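PDB 3PNZ: phosphotriesterase family protein from Listeria monocytogenes serotype 4b str. H7858, which probably hydrolyses phosphorylated sugar lactones, as a zinc-containing lactonase with the amidohydrolase fold. Local coordinates for residues A[227-230]-A[234-237]; A[257-260]-A[266-269]. One frame throughout, in Å; residues are numbered along the deposited sequence.

Interactions 1 and 2 follow one another along the chain and have centres about 8 Å apart; each sets the end of a helix against the strand that comes next. The two strands, 234-237 and 267-269, are parallel neighbours in one sheet, joined by probable hydrogen bonds from Met235 N to Gln266 O and from Phe237 N to Leu268 O, each 2.8 Å. Between the helix and strand layers, Phe237 CZ lies 3.8 Å from Leu258 CD1. None of the zinc ligands lies in these segments; in interaction 1 the side chain of Met235 is about 14 Å from a zinc ion. The metal ligands His215 and Asp272 come shortly after strands 211-213 and 267-269 of the same sheet.

Interaction 1: residues A[227-230]-A[234-237]; sequences QVAK and FMSF
Ala229, which touches Met235, gives its O to Gln266 NE2, an amide nitrogen that also bonds to Ala233 O. Between segments 227-230 and 234-237 themselves the contact is apolar, and one side chain reaches across from the strand. Met235 leaves toward the helix and runs extended as far as its sulfur. There SD rests 3.7 Å from Ala229 CB and 3.8 Å from Ala229 N, against the backbone of the helix at Ala229. A bend about the CG-SD bond (chi3 70°) then turns the methyl along Val228, with CE 4.1 Å from Val228 CB. Val228 brings up its CG1 branch, which lies anti to its own backbone N (chi1 174°) and packs 4.0 Å from Met235 SD and equally near Met235 CG. The two side chains cross at a slant. All three residues are buried: Val228 also leans on Ala194 and Leu195 of helix 194-203, Met235 on Met216. This is the return half of a beta-alpha-beta unit, strand 211-213, helix 222-229, strand 234-237, in the TIM-barrel architecture of the phosphotriesterase family.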
loop_
_atom_site.group_PDB
_atom_site.type_symbol
_atom_site.label_atom_id
_atom_site.label_comp_id
_atom_site.label_asym_id
_atom_site.label_seq_id
_atom_site.Cartn_x
_atom_site.Cartn_y
_atom_site.Cartn_z
ATOM N N GLN A 227 4.978 -19.256 7.262
ATOM C CA GLN A 227 4.674 -19.822 5.947
ATOM C C GLN A 227 4.806 -18.760 4.861
ATOM O O GLN A 227 5.378 -19.002 3.799
ATOM C CB GLN A 227 3.253 -20.384 5.899
ATOM C CG GLN A 227 3.020 -21.710 6.600
ATOM C CD GLN A 227 1.547 -22.095 6.522
ATOM O OE1 GLN A 227 0.686 -21.382 7.042
ATOM N NE2 GLN A 227 1.251 -23.208 5.860
ATOM N N VAL A 228 4.246 -17.585 5.118
ATOM C CA VAL A 228 4.320 -16.500 4.144
ATOM C C VAL A 228 5.763 -16.031 3.985
ATOM O O VAL A 228 6.259 -15.877 2.868
ATOM C CB VAL A 228 3.416 -15.323 4.538
ATOM C CG1 VAL A 228 3.623 -14.143 3.604
ATOM C CG2 VAL A 228 1.961 -15.762 4.496
ATOM N N ALA A 229 6.432 -15.810 5.107
ATOM C CA ALA A 229 7.795 -15.269 5.079
ATOM C C ALA A 229 8.773 -16.179 4.337
ATOM O O ALA A 229 9.705 -15.704 3.687
ATOM C CB ALA A 229 8.286 -15.014 6.492
ATOM N N LYS A 230 8.575 -17.487 4.448
ATOM C CA LYS A 230 9.465 -18.440 3.790
ATOM C C LYS A 230 9.510 -18.288 2.273
ATOM O O LYS A 230 10.476 -18.720 1.641
ATOM C CB LYS A 230 9.047 -19.874 4.120
ATOM C CG LYS A 230 9.510 -20.375 5.470
ATOM C CD LYS A 230 9.126 -21.852 5.566
ATOM C CE LYS A 230 9.497 -22.483 6.883
ATOM N NZ LYS A 230 9.092 -23.924 6.854
ATOM N N PHE A 234 7.584 -9.707 1.006
ATOM C CA PHE A 234 7.576 -8.674 2.021
ATOM C C PHE A 234 6.245 -8.738 2.754
ATOM O O PHE A 234 5.218 -9.078 2.163
ATOM C CB PHE A 234 7.794 -7.295 1.402
ATOM C CG PHE A 234 9.216 -7.061 0.946
ATOM C CD1 PHE A 234 10.141 -6.479 1.797
ATOM C CD2 PHE A 234 9.621 -7.444 -0.324
ATOM C CE1 PHE A 234 11.457 -6.261 1.376
ATOM C CE2 PHE A 234 10.926 -7.238 -0.753
ATOM C CZ PHE A 234 11.840 -6.644 0.100
ATOM N N MET A 235 6.277 -8.409 4.038
ATOM C CA MET A 235 5.085 -8.510 4.883
ATOM C C MET A 235 4.847 -7.179 5.542
ATOM O O MET A 235 5.687 -6.686 6.301
ATOM C CB MET A 235 5.262 -9.619 5.909
ATOM C CG MET A 235 5.424 -10.971 5.223
ATOM S SD MET A 235 5.779 -12.281 6.374
ATOM C CE MET A 235 4.179 -12.378 7.212
ATOM N N SER A 236 3.705 -6.582 5.220
ATOM C CA SER A 236 3.395 -5.237 5.652
ATOM C C SER A 236 2.558 -5.259 6.930
ATOM O O SER A 236 1.438 -5.785 6.949
ATOM C CB SER A 236 2.662 -4.478 4.540
ATOM O OG SER A 236 2.384 -3.145 4.938
ATOM N N PHE A 237 3.123 -4.705 7.997
ATOM C CA PHE A 237 2.386 -4.476 9.236
ATOM C C PHE A 237 1.921 -3.029 9.192
ATOM O O PHE A 237 2.664 -2.111 9.549
ATOM C CB PHE A 237 3.275 -4.764 10.453
ATOM C CG PHE A 237 3.550 -6.224 10.656
ATOM C CD1 PHE A 237 2.947 -6.929 11.695
ATOM C CD2 PHE A 237 4.391 -6.910 9.789
ATOM C CE1 PHE A 237 3.185 -8.282 11.867
ATOM C CE2 PHE A 237 4.637 -8.271 9.948
ATOM C CZ PHE A 237 4.033 -8.961 10.991
#

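Interaction 2: residues A[257-260]-A[266-269]; sequences YLVS and QILV
Ile267 meets Leu258 and Val259 through a single methyl group. Its CB points toward the helix, and with CG1 beside the backbone N (chi1 -62°) and the chain then extended at chi2 (166°), CD1 is the atom that arrives at the last turn of helix 248-260. It sits 3.9 Å from Val259 CG2 and 4.0 Å from Leu258 CB, touching two consecutive helix residues at once. The Val259 side chain stands at about a right angle to that of Ile267, and the branch it offers, CG2, lies beside its own backbone N. Leu258 touches Ile267 with the root of its side chain.

The Leu258 side of the contact is closely enclosed. Leu258 is buried and also packs on His225 and Ala229 of helix 222-229 and on Met235 of strand 234-237, while Ile267 is backed by Phe317 of helix 310-325. The Val259 side, at a similar distance from the methyl, borders solvent: Val259 is partly exposed, flanked by Glu264 and Phe308, and Ser260 is exposed. There Ser260 OG turns back on its own helix and donates to Tyr257 O at 2.7 Å, tilted 21° from the carbonyl plane, a bond inside the helix that does not involve the strand.

Only about 102 Å² is buried between segments 257-260 and 266-269, all of it through van der Waals contact. With no directional bond of its own, the contact is unlikely to set the strand's register, which the backbone bonds of Leu268 to Met235 and Phe237 are better placed to do.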
loop_
_atom_site.group_PDB
_atom_site.type_symbol
_atom_site.label_atom_id
_atom_site.label_comp_id
_atom_site.label_asym_id
_atom_site.label_seq_id
_atom_site.Cartn_x
_atom_site.Cartn_y
_atom_site.Cartn_z
ATOM N N TYR A 257 8.699 -11.935 16.551
ATOM C CA TYR A 257 8.764 -13.362 16.221
ATOM C C TYR A 257 9.400 -13.567 14.848
ATOM O O TYR A 257 10.275 -14.427 14.673
ATOM C CB TYR A 257 7.383 -14.033 16.261
ATOM C CG TYR A 257 7.431 -15.443 15.731
ATOM C CD1 TYR A 257 7.978 -16.470 16.492
ATOM C CD2 TYR A 257 6.964 -15.744 14.459
ATOM C CE1 TYR A 257 8.046 -17.765 16.007
ATOM C CE2 TYR A 257 7.027 -17.044 13.960
ATOM C CZ TYR A 257 7.563 -18.044 14.740
ATOM O OH TYR A 257 7.624 -19.326 14.246
ATOM N N LEU A 258 8.959 -12.788 13.866
ATOM C CA LEU A 258 9.523 -12.913 12.524
ATOM C C LEU A 258 11.012 -12.560 12.545
ATOM O O LEU A 258 11.812 -13.230 11.892
ATOM C CB LEU A 258 8.765 -12.049 11.513
ATOM C CG LEU A 258 7.425 -12.648 11.052
ATOM C CD1 LEU A 258 6.609 -11.612 10.286
ATOM C CD2 LEU A 258 7.651 -13.905 10.188
ATOM N N VAL A 259 11.380 -11.534 13.312
ATOM C CA VAL A 259 12.801 -11.192 13.446
ATOM C C VAL A 259 13.562 -12.377 14.035
ATOM O O VAL A 259 14.616 -12.768 13.526
ATOM C CB VAL A 259 13.037 -9.920 14.283
ATOM C CG1 VAL A 259 14.536 -9.694 14.510
ATOM C CG2 VAL A 259 12.422 -8.704 13.598
ATOM N N SER A 260 13.015 -12.979 15.087
ATOM C CA SER A 260 13.689 -14.106 15.720
ATOM C C SER A 260 13.853 -15.300 14.773
ATOM O O SER A 260 14.773 -16.102 14.934
ATOM C CB SER A 260 12.972 -14.527 17.015
ATOM O OG SER A 260 11.799 -15.268 16.718
ATOM N N GLN A 266 12.323 -8.615 5.655
ATOM C CA GLN A 266 11.084 -8.668 4.881
ATOM C C GLN A 266 9.952 -7.850 5.493
ATOM O O GLN A 266 8.861 -7.774 4.920
ATOM C CB GLN A 266 10.637 -10.120 4.682
ATOM C CG GLN A 266 11.505 -10.868 3.679
ATOM C CD GLN A 266 11.391 -12.375 3.807
ATOM O OE1 GLN A 266 12.368 -13.053 4.130
ATOM N NE2 GLN A 266 10.199 -12.910 3.551
ATOM N N ILE A 267 10.216 -7.236 6.643
ATOM C CA ILE A 267 9.178 -6.494 7.375
ATOM C C ILE A 267 9.035 -5.035 6.920
ATOM O O ILE A 267 10.018 -4.290 6.830
ATOM C CB ILE A 267 9.418 -6.576 8.891
ATOM C CG1 ILE A 267 9.323 -8.039 9.335
ATOM C CG2 ILE A 267 8.414 -5.684 9.647
ATOM C CD1 ILE A 267 9.848 -8.301 10.709
ATOM N N LEU A 268 7.802 -4.637 6.612
ATOM C CA LEU A 268 7.487 -3.245 6.295
ATOM C C LEU A 268 6.461 -2.755 7.299
ATOM O O LEU A 268 5.710 -3.557 7.854
ATOM C CB LEU A 268 6.898 -3.129 4.892
ATOM C CG LEU A 268 7.749 -3.632 3.727
ATOM C CD1 LEU A 268 6.935 -3.605 2.435
ATOM C CD2 LEU A 268 9.017 -2.790 3.622
ATOM N N VAL A 269 6.422 -1.443 7.523
ATOM C CA VAL A 269 5.555 -0.859 8.549
ATOM C C VAL A 269 4.862 0.403 8.045
ATOM O O VAL A 269 5.460 1.228 7.350
ATOM C CB VAL A 269 6.350 -0.517 9.844
ATOM C CG1 VAL A 269 5.443 0.157 10.877
ATOM C CG2 VAL A 269 6.996 -1.775 10.428
#